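Local coordinates for protein glycerol Dehydrogenase (Unidentified, PDB 5XN8) that catalyses the NAD-dependent oxidation of glycerol to dihydroxyacetone as a metal-dependent member of the iron-containing alcohol dehydrogenase family, at residues S167-A172 / E235-L240; L173-E178 / S201-C206; A179-D184 / G249-H254; T188-G193 / I243-S248. All blocks are in the same frame, centred on the assembly; numbering follows the deposited sequence.

Contact 1 of 4, residues S167-A172 / E235-L240. With ZN (zinc ion), chain E.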
loop_
_atom_site.group_PDB
_atom_site.type_symbol
_atom_site.label_atom_id
_atom_site.label_comp_id
_atom_site.label_asym_id
_atom_site.label_seq_id
_atom_site.Cartn_x
_atom_site.Cartn_y
_atom_site.Cartn_z
ATOM N N SER A 167 13.007 -4.887 -34.063
ATOM C CA SER A 167 13.757 -6.143 -33.933
ATOM C C SER A 167 14.834 -6.032 -32.863
ATOM O O SER A 167 15.090 -6.993 -32.136
ATOM C CB SER A 167 14.376 -6.559 -35.264
ATOM O OG SER A 167 14.856 -7.891 -35.189
ATOM N N GLY A 168 15.451 -4.852 -32.755
ATOM C CA GLY A 168 16.409 -4.567 -31.687
ATOM C C GLY A 168 15.825 -4.647 -30.295
ATOM O O GLY A 168 16.503 -5.102 -29.366
ATOM N N MET A 169 14.583 -4.189 -30.136
ATOM C CA MET A 169 13.868 -4.308 -28.857
ATOM C C MET A 169 13.476 -5.754 -28.538
ATOM O O MET A 169 13.407 -6.142 -27.370
ATOM C CB MET A 169 12.642 -3.394 -28.839
ATOM C CG MET A 169 12.991 -1.919 -28.812
ATOM S SD MET A 169 11.546 -0.858 -28.573
ATOM C CE MET A 169 10.736 -1.057 -30.162
ATOM N N GLY A 170 13.224 -6.544 -29.575
ATOM C CA GLY A 170 12.974 -7.976 -29.431
ATOM C C GLY A 170 14.186 -8.744 -28.953
ATOM O O GLY A 170 14.053 -9.674 -28.170
ATOM N N ASP A 171 15.366 -8.362 -29.441
ATOM C CA ASP A 171 16.640 -8.965 -29.022
ATOM C C ASP A 171 16.975 -8.574 -27.588
ATOM O O ASP A 171 17.534 -9.372 -26.825
ATOM C CB ASP A 171 17.760 -8.510 -29.978
ATOM C CG ASP A 171 19.037 -9.338 -29.869
ATOM O OD1 ASP A 171 19.004 -10.548 -29.573
ATOM O OD2 ASP A 171 20.114 -8.765 -30.129
ATOM N N ALA A 172 16.619 -7.347 -27.230
ATOM C CA ALA A 172 16.909 -6.782 -25.915
ATOM C C ALA A 172 15.962 -7.278 -24.825
ATOM O O ALA A 172 16.377 -7.441 -23.671
ATOM C CB ALA A 172 16.871 -5.261 -25.994
ATOM N N GLU A 235 20.234 2.900 -26.217
ATOM C CA GLU A 235 21.173 2.483 -25.171
ATOM C C GLU A 235 20.788 1.116 -24.610
ATOM O O GLU A 235 21.655 0.265 -24.399
ATOM C CB GLU A 235 21.215 3.508 -24.040
ATOM C CG GLU A 235 22.356 3.277 -23.052
ATOM C CD GLU A 235 22.213 4.040 -21.752
ATOM O OE1 GLU A 235 21.508 5.066 -21.740
ATOM O OE2 GLU A 235 22.817 3.607 -20.733
ATOM N N ALA A 236 19.494 0.932 -24.349
ATOM C CA ALA A 236 18.958 -0.366 -23.943
ATOM C C ALA A 236 19.320 -1.459 -24.948
ATOM O O ALA A 236 19.856 -2.503 -24.571
ATOM C CB ALA A 236 17.445 -0.289 -23.770
ATOM N N ASN A 237 19.041 -1.187 -26.222
ATOM C CA ASN A 237 19.293 -2.126 -27.326
ATOM C C ASN A 237 20.761 -2.454 -27.559
ATOM O O ASN A 237 21.071 -3.542 -28.065
ATOM C CB ASN A 237 18.707 -1.586 -28.650
ATOM C CG ASN A 237 17.196 -1.704 -28.731
ATOM O OD1 ASN A 237 16.524 -2.060 -27.755
ATOM N ND2 ASN A 237 16.653 -1.416 -29.913
ATOM N N THR A 238 21.659 -1.524 -27.215
ATOM C CA THR A 238 23.075 -1.663 -27.541
ATOM C C THR A 238 23.970 -1.894 -26.325
ATOM O O THR A 238 24.643 -2.922 -26.254
ATOM C CB THR A 238 23.577 -0.439 -28.324
ATOM O OG1 THR A 238 22.575 -0.038 -29.265
ATOM C CG2 THR A 238 24.876 -0.779 -29.074
ATOM N N TYR A 239 24.006 -0.951 -25.386
ATOM C CA TYR A 239 24.901 -1.080 -24.232
ATOM C C TYR A 239 24.315 -1.981 -23.145
ATOM O O TYR A 239 25.004 -2.879 -22.663
ATOM C CB TYR A 239 25.305 0.298 -23.657
ATOM C CG TYR A 239 26.484 0.189 -22.714
ATOM C CD1 TYR A 239 26.299 -0.132 -21.375
ATOM C CD2 TYR A 239 27.787 0.350 -23.171
ATOM C CE1 TYR A 239 27.388 -0.259 -20.505
ATOM C CE2 TYR A 239 28.875 0.216 -22.319
ATOM C CZ TYR A 239 28.677 -0.086 -20.991
ATOM O OH TYR A 239 29.767 -0.213 -20.163
ATOM N N LEU A 240 23.060 -1.757 -22.758
ATOM C CA LEU A 240 22.458 -2.508 -21.649
ATOM C C LEU A 240 22.248 -3.980 -22.000
ATOM O O LEU A 240 22.463 -4.864 -21.154
ATOM C CB LEU A 240 21.118 -1.897 -21.212
ATOM C CG LEU A 240 21.064 -0.417 -20.824
ATOM C CD1 LEU A 240 19.702 -0.065 -20.248
ATOM C CD2 LEU A 240 22.159 -0.091 -19.808
HETATM ZN ZN ZN E . 20.672 -11.747 -29.918
HETATM O O HOH W 1 19.416 -4.877 -29.444
HETATM O O HOH W 2 22.396 -12.997 -30.136
#
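The carboxamide of N237 lies against the backbone of G168 and M169, and it carries most of this contact between two buried helices. Their segment axes approach to 8.9 Å at an angle of 50°, and no direct hydrogen bond joins them. The close part is built on a glycine: with no side chain on G168, the amide can settle onto the main chain, where N237 ND2 is 3.4 Å from G168 C. CG of N237 sits beside its own backbone N (chi1 -75°), which carries the amide to the helix 167-172. N237 OD1 then faces two aliphatic groups, M169 CG and A172 CB, each 3.7 Å away. The M169 thioether turns off in another direction. ND2 is satisfied by the carbonyl of A118, a bond that would fix which way round the amide sits.

Packing is looser toward A236, where A172 CB comes no nearer than 4.3 Å to A236 O. Water also enters the contact: one buried molecule donates to G168 O over 2.9 Å, but its approach to N237 O is too short to be trusted, so a water bridge between the carbonyls is only probable. D171, one residue before A172, turns to the metal site instead. Its OD1 binds the zinc ion at 2.1 Å, together with H254, H271 and a water, while OD2 accepts a hydrogen bond from the D121 backbone N. Helix 197-223 covers a further side of the pair, with L210 against M169 and C206 against A172, and strand 10-14 meets the helix 235-240 through Q13 and Y11.

Contact 2 of 4, residues L173-E178 / S201-C206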
loop_
_atom_site.group_PDB
_atom_site.type_symbol
_atom_site.label_atom_id
_atom_site.label_comp_id
_atom_site.label_asym_id
_atom_site.label_seq_id
_atom_site.Cartn_x
_atom_site.Cartn_y
_atom_site.Cartn_z
ATOM N N LEU A 173 14.701 -7.506 -25.189
ATOM C CA LEU A 173 13.677 -8.077 -24.293
ATOM C C LEU A 173 14.083 -9.416 -23.676
ATOM O O LEU A 173 13.690 -9.726 -22.557
ATOM C CB LEU A 173 12.352 -8.247 -25.069
ATOM C CG LEU A 173 11.132 -8.908 -24.412
ATOM C CD1 LEU A 173 10.245 -7.906 -23.701
ATOM C CD2 LEU A 173 10.323 -9.661 -25.450
ATOM N N SER A 174 14.867 -10.204 -24.399
ATOM C CA SER A 174 15.369 -11.485 -23.892
ATOM C C SER A 174 16.458 -11.389 -22.831
ATOM O O SER A 174 16.769 -12.387 -22.189
ATOM C CB SER A 174 15.979 -12.276 -25.037
ATOM O OG SER A 174 17.240 -11.721 -25.388
ATOM N N THR A 175 17.076 -10.225 -22.681
ATOM C CA THR A 175 18.330 -10.124 -21.928
ATOM C C THR A 175 18.142 -10.377 -20.451
ATOM O O THR A 175 18.877 -11.180 -19.873
ATOM C CB THR A 175 19.003 -8.760 -22.174
ATOM O OG1 THR A 175 19.223 -8.610 -23.576
ATOM C CG2 THR A 175 20.327 -8.666 -21.457
ATOM N N TRP A 176 17.163 -9.710 -19.848
ATOM C CA TRP A 176 16.832 -9.926 -18.417
ATOM C C TRP A 176 16.479 -11.377 -18.099
ATOM O O TRP A 176 16.903 -11.902 -17.070
ATOM C CB TRP A 176 15.675 -9.021 -17.985
ATOM C CG TRP A 176 15.063 -9.419 -16.678
ATOM C CD1 TRP A 176 13.785 -9.801 -16.474
ATOM C CD2 TRP A 176 15.721 -9.508 -15.408
ATOM N NE1 TRP A 176 13.589 -10.110 -15.153
ATOM C CE2 TRP A 176 14.765 -9.947 -14.476
ATOM C CE3 TRP A 176 17.031 -9.263 -14.969
ATOM C CZ2 TRP A 176 15.065 -10.143 -13.124
ATOM C CZ3 TRP A 176 17.333 -9.456 -13.624
ATOM C CH2 TRP A 176 16.352 -9.892 -12.714
ATOM N N PHE A 177 15.702 -12.021 -18.968
ATOM C CA PHE A 177 15.187 -13.352 -18.657
ATOM C C PHE A 177 16.253 -14.439 -18.747
ATOM O O PHE A 177 16.268 -15.371 -17.925
ATOM C CB PHE A 177 14.001 -13.689 -19.546
ATOM C CG PHE A 177 12.823 -12.800 -19.304
ATOM C CD1 PHE A 177 12.026 -12.984 -18.182
ATOM C CD2 PHE A 177 12.551 -11.745 -20.152
ATOM C CE1 PHE A 177 10.954 -12.149 -17.940
ATOM C CE2 PHE A 177 11.478 -10.899 -19.900
ATOM C CZ PHE A 177 10.666 -11.107 -18.796
ATOM N N GLU A 178 17.142 -14.303 -19.729
ATOM C CA GLU A 178 18.280 -15.202 -19.896
ATOM C C GLU A 178 19.408 -14.907 -18.915
ATOM O O GLU A 178 20.090 -15.829 -18.433
ATOM C CB GLU A 178 18.825 -15.098 -21.322
ATOM C CG GLU A 178 17.827 -15.531 -22.393
ATOM C CD GLU A 178 18.409 -15.450 -23.782
ATOM O OE1 GLU A 178 18.534 -14.343 -24.324
ATOM O OE2 GLU A 178 18.717 -16.507 -24.344
ATOM N N SER A 201 22.107 -6.185 -13.042
ATOM C CA SER A 201 21.335 -4.951 -12.849
ATOM C C SER A 201 21.062 -4.248 -14.179
ATOM O O SER A 201 19.970 -3.735 -14.390
ATOM C CB SER A 201 22.072 -3.997 -11.915
ATOM O OG SER A 201 23.126 -3.371 -12.612
ATOM N N LEU A 202 22.064 -4.213 -15.057
ATOM C CA LEU A 202 21.922 -3.609 -16.394
ATOM C C LEU A 202 21.025 -4.443 -17.302
ATOM O O LEU A 202 20.282 -3.896 -18.119
ATOM C CB LEU A 202 23.288 -3.403 -17.054
ATOM C CG LEU A 202 24.207 -2.330 -16.472
ATOM C CD1 LEU A 202 25.581 -2.454 -17.116
ATOM C CD2 LEU A 202 23.679 -0.917 -16.640
ATOM N N ALA A 203 21.090 -5.761 -17.146
ATOM C CA ALA A 203 20.121 -6.674 -17.762
ATOM C C ALA A 203 18.681 -6.330 -17.390
ATOM O O ALA A 203 17.810 -6.324 -18.256
ATOM C CB ALA A 203 20.422 -8.112 -17.376
ATOM N N ARG A 204 18.440 -6.041 -16.112
ATOM C CA ARG A 204 17.112 -5.685 -15.608
ATOM C C ARG A 204 16.697 -4.300 -16.067
ATOM O O ARG A 204 15.544 -4.089 -16.437
ATOM C CB ARG A 204 17.067 -5.751 -14.065
ATOM C CG ARG A 204 15.716 -5.417 -13.429
ATOM C CD ARG A 204 14.665 -6.512 -13.645
ATOM N NE ARG A 204 13.300 -5.966 -13.689
ATOM C CZ ARG A 204 12.178 -6.624 -13.403
ATOM N NH1 ARG A 204 12.184 -7.906 -13.033
ATOM N NH2 ARG A 204 11.014 -5.988 -13.480
ATOM N N LEU A 205 17.630 -3.356 -16.024
ATOM C CA LEU A 205 17.376 -2.010 -16.527
ATOM C C LEU A 205 16.988 -2.024 -18.002
ATOM O O LEU A 205 16.123 -1.262 -18.428
ATOM C CB LEU A 205 18.602 -1.118 -16.319
ATOM C CG LEU A 205 18.425 0.352 -16.709
ATOM C CD1 LEU A 205 17.415 1.040 -15.803
ATOM C CD2 LEU A 205 19.765 1.059 -16.680
ATOM N N CYS A 206 17.646 -2.866 -18.784
ATOM C CA CYS A 206 17.269 -3.079 -20.189
ATOM C C CYS A 206 15.767 -3.343 -20.326
ATOM O O CYS A 206 15.066 -2.652 -21.081
ATOM C CB CYS A 206 18.058 -4.256 -20.757
ATOM S SG CYS A 206 17.808 -4.557 -22.496
#
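This is a helix-helix crossing in the helical part of the fold, where W176 and A203 meet between helix 162-185 and helix 197-223 and an arginine-tryptophan contact lies along one flank. The segments run at 139° to each other and their axes approach to 7.6 Å, close enough to depend on small residues at the centre. There A203 CB is 4.1 Å from T175 CG2, and the A203 carbonyl oxygen is 3.5 Å from W176 CB. C206 SG is a more distant neighbour, 4.4 Å from T175 CB.

On the flank, R204 lies over one face of the indole. A bend at chi2 (72°) lays its CD 3.5 Å from the centroid of the six-membered ring and almost directly above it, a CH-pi contact; farther out, CZ makes an off-centre cation-pi contact with the five-membered ring at 4.5 Å. The guanidinium does not stack: its plane is 65° from that of the ring. W176 NE1 and R204 NH1 are 3.4 Å apart, but both are donors and do not bond. R204 NH2 forms a salt bridge with D208 one turn on, which holds that end of the arginine.

T175 OG1 is hydrogen-bonded to S241 of helix 228-247, the helix that also packs on C206 and L202. Helices 271-285 and 290-303 border helix 162-185 at S174 and L173, and L205 meets S201 of the second subunit.

Contact 3 of 4, residues A179-D184 / G249-H254. With ZN (zinc ion), chain E.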
loop_
_atom_site.group_PDB
_atom_site.type_symbol
_atom_site.label_atom_id
_atom_site.label_comp_id
_atom_site.label_asym_id
_atom_site.label_seq_id
_atom_site.Cartn_x
_atom_site.Cartn_y
_atom_site.Cartn_z
ATOM N N ALA A 179 19.646 -13.626 -18.644
ATOM C CA ALA A 179 20.636 -13.234 -17.637
ATOM C C ALA A 179 20.219 -13.809 -16.295
ATOM O O ALA A 179 20.985 -14.547 -15.675
ATOM C CB ALA A 179 20.750 -11.726 -17.558
ATOM N N LYS A 180 18.983 -13.507 -15.885
ATOM C CA LYS A 180 18.424 -13.956 -14.590
ATOM C C LYS A 180 18.378 -15.481 -14.450
ATOM O O LYS A 180 18.549 -16.004 -13.353
ATOM C CB LYS A 180 17.031 -13.346 -14.370
ATOM C CG LYS A 180 16.365 -13.635 -13.033
ATOM C CD LYS A 180 17.250 -13.253 -11.856
ATOM C CE LYS A 180 16.459 -13.143 -10.564
ATOM N NZ LYS A 180 16.092 -14.476 -9.997
ATOM N N ALA A 181 18.163 -16.182 -15.562
ATOM C CA ALA A 181 18.182 -17.651 -15.595
ATOM C C ALA A 181 19.585 -18.222 -15.433
ATOM O O ALA A 181 19.760 -19.279 -14.821
ATOM C CB ALA A 181 17.563 -18.157 -16.884
ATOM N N CYS A 182 20.581 -17.548 -16.010
ATOM C CA CYS A 182 21.991 -17.902 -15.785
ATOM C C CYS A 182 22.439 -17.578 -14.360
ATOM O O CYS A 182 23.205 -18.329 -13.759
ATOM C CB CYS A 182 22.900 -17.211 -16.809
ATOM S SG CYS A 182 22.676 -17.844 -18.491
ATOM N N TYR A 183 21.963 -16.461 -13.823
ATOM C CA TYR A 183 22.265 -16.069 -12.437
ATOM C C TYR A 183 21.720 -17.098 -11.447
ATOM O O TYR A 183 22.455 -17.558 -10.564
ATOM C CB TYR A 183 21.686 -14.681 -12.149
ATOM C CG TYR A 183 21.998 -14.115 -10.785
ATOM C CD1 TYR A 183 23.282 -13.697 -10.458
ATOM C CD2 TYR A 183 20.996 -13.968 -9.826
ATOM C CE1 TYR A 183 23.571 -13.163 -9.202
ATOM C CE2 TYR A 183 21.260 -13.431 -8.574
ATOM C CZ TYR A 183 22.544 -13.028 -8.266
ATOM O OH TYR A 183 22.802 -12.503 -7.021
ATOM N N ASP A 184 20.451 -17.476 -11.608
ATOM C CA ASP A 184 19.839 -18.522 -10.779
ATOM C C ASP A 184 20.512 -19.881 -10.963
ATOM O O ASP A 184 20.677 -20.628 -10.004
ATOM C CB ASP A 184 18.338 -18.666 -11.068
ATOM C CG ASP A 184 17.533 -17.435 -10.679
ATOM O OD1 ASP A 184 17.973 -16.662 -9.789
ATOM O OD2 ASP A 184 16.446 -17.245 -11.273
ATOM N N GLY A 249 24.700 -13.572 -19.198
ATOM C CA GLY A 249 24.530 -14.861 -19.900
ATOM C C GLY A 249 23.331 -14.976 -20.850
ATOM O O GLY A 249 22.316 -14.281 -20.668
ATOM N N LEU A 250 23.473 -15.864 -21.849
ATOM C CA LEU A 250 22.386 -16.335 -22.709
ATOM C C LEU A 250 21.818 -17.648 -22.168
ATOM O O LEU A 250 22.500 -18.380 -21.457
ATOM C CB LEU A 250 22.893 -16.629 -24.129
ATOM C CG LEU A 250 23.583 -15.518 -24.911
ATOM C CD1 LEU A 250 24.274 -16.103 -26.136
ATOM C CD2 LEU A 250 22.577 -14.464 -25.329
ATOM N N ALA A 251 20.582 -17.965 -22.543
ATOM C CA ALA A 251 19.921 -19.169 -22.041
ATOM C C ALA A 251 18.904 -19.703 -23.067
ATOM O O ALA A 251 19.282 -19.880 -24.224
ATOM C CB ALA A 251 19.319 -18.919 -20.658
ATOM N N ALA A 252 17.645 -19.950 -22.693
ATOM C CA ALA A 252 16.701 -20.656 -23.574
ATOM C C ALA A 252 16.352 -19.891 -24.838
ATOM O O ALA A 252 16.406 -20.452 -25.942
ATOM C CB ALA A 252 15.426 -20.988 -22.828
ATOM N N ALA A 253 15.997 -18.617 -24.679
ATOM C CA ALA A 253 15.509 -17.785 -25.786
ATOM C C ALA A 253 16.381 -17.804 -27.049
ATOM O O ALA A 253 15.862 -17.912 -28.168
ATOM C CB ALA A 253 15.310 -16.353 -25.321
ATOM N N HIS A 254 17.686 -17.689 -26.856
ATOM C CA HIS A 254 18.665 -17.661 -27.968
ATOM C C HIS A 254 18.971 -19.054 -28.523
ATOM O O HIS A 254 19.246 -19.200 -29.712
ATOM C CB HIS A 254 19.936 -16.941 -27.508
ATOM C CG HIS A 254 19.937 -15.478 -27.815
ATOM N ND1 HIS A 254 19.381 -14.524 -26.984
ATOM C CD2 HIS A 254 20.487 -14.802 -28.841
ATOM C CE1 HIS A 254 19.531 -13.333 -27.530
ATOM N NE2 HIS A 254 20.219 -13.464 -28.649
HETATM ZN ZN ZN E . 20.672 -11.747 -29.918
HETATM O O HOH W 2 22.396 -12.997 -30.136
#
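A179 meets G249 where helix 162-185 passes the short connection that leads into helix 252-260, a helix-to-loop contact next to the N-cap residue A251. The CA atoms of A179 and G249 are 4.8 Å apart. A179 N and G249 O are near one another, but the angle is too poor for a hydrogen bond, so backbone packing joins them. G249 has just left the preceding helix with phi 139°, a conformation suited to glycine, and the absence of a side chain leaves its main chain open to the approach of C182.

K180 turns from the loop and pairs along its own helix: NZ bonds the syn lone pair of D184 OD1 over 2.9 Å, an i to i+4 salt bridge. A181 returns to the contact, its CB 4.2 Å from A251 CB.

C182 reaches farther into the turn than the alanines. Its SG stands beside its own backbone N (chi1 -68°), which directs it over the peptide joining G249 to L250. SG is 3.8 Å from G249 C and 3.0 Å from L250 O, a close approach for which no bond is assigned. That carbonyl accepts a hydrogen bond from N338. SG also rests against A251 CB at 4.1 Å.

Beyond the turn, E178 receives both the A251 backbone N and H254 ND1, bonds that tie helix 162-185 to the start of helix 252-260 and would orient a metal ligand. H254 NE2 binds the zinc ion at 2.2 Å, while L250 CD2 lies 3.6 Å above one face of the imidazole, offset toward its rim.

Contact 4 of 4, residues T188-G193 / I243-S248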
loop_
_atom_site.group_PDB
_atom_site.type_symbol
_atom_site.label_atom_id
_atom_site.label_comp_id
_atom_site.label_asym_id
_atom_site.label_seq_id
_atom_site.Cartn_x
_atom_site.Cartn_y
_atom_site.Cartn_z
ATOM N N THR A 188 28.036 -20.123 -16.289
ATOM C CA THR A 188 29.147 -19.307 -16.757
ATOM C C THR A 188 28.742 -18.491 -17.993
ATOM O O THR A 188 28.031 -18.999 -18.879
ATOM C CB THR A 188 30.341 -20.210 -17.160
ATOM O OG1 THR A 188 30.635 -21.137 -16.114
ATOM C CG2 THR A 188 31.571 -19.379 -17.512
ATOM N N SER A 189 29.205 -17.239 -18.050
ATOM C CA SER A 189 28.998 -16.367 -19.207
ATOM C C SER A 189 30.224 -16.349 -20.115
ATOM O O SER A 189 31.263 -16.922 -19.787
ATOM C CB SER A 189 28.676 -14.946 -18.738
ATOM O OG SER A 189 29.796 -14.337 -18.124
ATOM N N MET A 190 30.090 -15.673 -21.257
ATOM C CA MET A 190 31.195 -15.489 -22.215
ATOM C C MET A 190 32.364 -14.709 -21.636
ATOM O O MET A 190 33.502 -14.903 -22.061
ATOM C CB MET A 190 30.714 -14.766 -23.464
ATOM C CG MET A 190 29.782 -15.592 -24.342
ATOM S SD MET A 190 28.986 -14.562 -25.586
ATOM C CE MET A 190 30.447 -13.988 -26.477
ATOM N N ALA A 191 32.069 -13.810 -20.693
ATOM C CA ALA A 191 33.089 -13.123 -19.908
ATOM C C ALA A 191 34.003 -14.099 -19.164
ATOM O O ALA A 191 35.171 -13.794 -18.941
ATOM C CB ALA A 191 32.440 -12.159 -18.931
ATOM N N GLY A 192 33.461 -15.250 -18.771
ATOM C CA GLY A 192 34.253 -16.396 -18.308
ATOM C C GLY A 192 33.976 -16.879 -16.894
ATOM O O GLY A 192 34.551 -17.883 -16.474
ATOM N N GLY A 193 33.106 -16.182 -16.157
ATOM C CA GLY A 193 32.753 -16.569 -14.791
ATOM C C GLY A 193 31.281 -16.382 -14.474
ATOM O O GLY A 193 30.440 -16.364 -15.354
ATOM N N ILE A 243 26.095 -5.699 -22.616
ATOM C CA ILE A 243 26.755 -6.084 -21.349
ATOM C C ILE A 243 25.946 -7.213 -20.713
ATOM O O ILE A 243 26.511 -8.164 -20.185
ATOM C CB ILE A 243 26.871 -4.899 -20.348
ATOM C CG1 ILE A 243 27.721 -3.744 -20.896
ATOM C CG2 ILE A 243 27.433 -5.364 -19.006
ATOM C CD1 ILE A 243 29.161 -4.073 -21.197
ATOM N N GLY A 244 24.622 -7.096 -20.775
ATOM C CA GLY A 244 23.710 -8.110 -20.256
ATOM C C GLY A 244 23.921 -9.523 -20.761
ATOM O O GLY A 244 23.992 -10.441 -19.961
ATOM N N PHE A 245 24.039 -9.719 -22.073
ATOM C CA PHE A 245 24.154 -11.087 -22.614
ATOM C C PHE A 245 25.570 -11.660 -22.451
ATOM O O PHE A 245 25.729 -12.843 -22.124
ATOM C CB PHE A 245 23.623 -11.175 -24.065
ATOM C CG PHE A 245 24.677 -11.043 -25.145
ATOM C CD1 PHE A 245 25.439 -12.138 -25.529
ATOM C CD2 PHE A 245 24.876 -9.831 -25.801
ATOM C CE1 PHE A 245 26.400 -12.024 -26.527
ATOM C CE2 PHE A 245 25.836 -9.708 -26.793
ATOM C CZ PHE A 245 26.602 -10.805 -27.162
ATOM N N GLU A 246 26.583 -10.822 -22.668
ATOM C CA GLU A 246 27.971 -11.278 -22.684
ATOM C C GLU A 246 28.525 -11.558 -21.291
ATOM O O GLU A 246 29.278 -12.521 -21.113
ATOM C CB GLU A 246 28.860 -10.254 -23.398
ATOM C CG GLU A 246 30.286 -10.733 -23.640
ATOM C CD GLU A 246 31.094 -9.751 -24.458
ATOM O OE1 GLU A 246 31.221 -8.575 -24.035
ATOM O OE2 GLU A 246 31.603 -10.158 -25.529
ATOM N N SER A 247 28.174 -10.705 -20.322
ATOM C CA SER A 247 28.694 -10.789 -18.955
ATOM C C SER A 247 27.699 -11.303 -17.903
ATOM O O SER A 247 28.094 -11.550 -16.757
ATOM C CB SER A 247 29.236 -9.420 -18.526
ATOM O OG SER A 247 30.341 -9.044 -19.333
ATOM N N SER A 248 26.425 -11.459 -18.263
ATOM C CA SER A 248 25.450 -12.109 -17.373
ATOM C C SER A 248 25.064 -13.490 -17.915
ATOM O O SER A 248 25.096 -14.464 -17.168
ATOM C CB SER A 248 24.228 -11.210 -17.149
ATOM O OG SER A 248 23.817 -11.224 -15.790
#
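The carbonyl oxygen of E246 is the polar centre of the contact, and A191 N donates to it over 3.1 Å. The N-H...O angle is 149°, and the donor is tilted 26° from the carbonyl plane. S189 CB packs on the same oxygen at 3.4 Å. A191 CB touches S247 OG at 3.8 Å.

M190 reaches back along the helix to F245. With CG beside the backbone N (chi1 -70°) and the chain extended at chi2, SD comes to 3.7 Å from F245 CE1, a Met-aromatic contact oblique to the ring, 5.0 Å from its centroid; the chi3 bend turns CE toward E246 OE2. The arrangement is a loop packed on the last part of helix 228-247.

In the next shell, the loop holds its own shape: S189 N bonds G193 O over 3.1 Å, and G192 has a positive phi that suits glycine. The E246 side chain crosses that of M190 at about a right angle, and its carboxylate is held at both oxygens, OE2 by the A126 backbone N and OE1 by N146. S247 OG accepts from Q6 N of strand 3-6. F245 packs on D121 and S125, residues that probably bind glycerol and NAD(+), respectively.

In the fold
From the N terminus, the strands of the nucleotide-binding part come first, and all four contacts begin on or just after helix 162-185. Contact 2 closes the shortest loop, turning the chain back on itself at helix 197-223, and lies wholly within the longer loop of contact 1, which reaches helix 228-247. Contact 3 closes another long loop, ending at the start of helix 252-260, and encloses contact 4, which joins the 188-193 turn to the end of helix 228-247. Contacts 1 and 2 each cross contacts 3 and 4. Contacts 1 and 3 meet at the zinc ion and share a water ligand; E178 links contact 2 to H254 in contact 3.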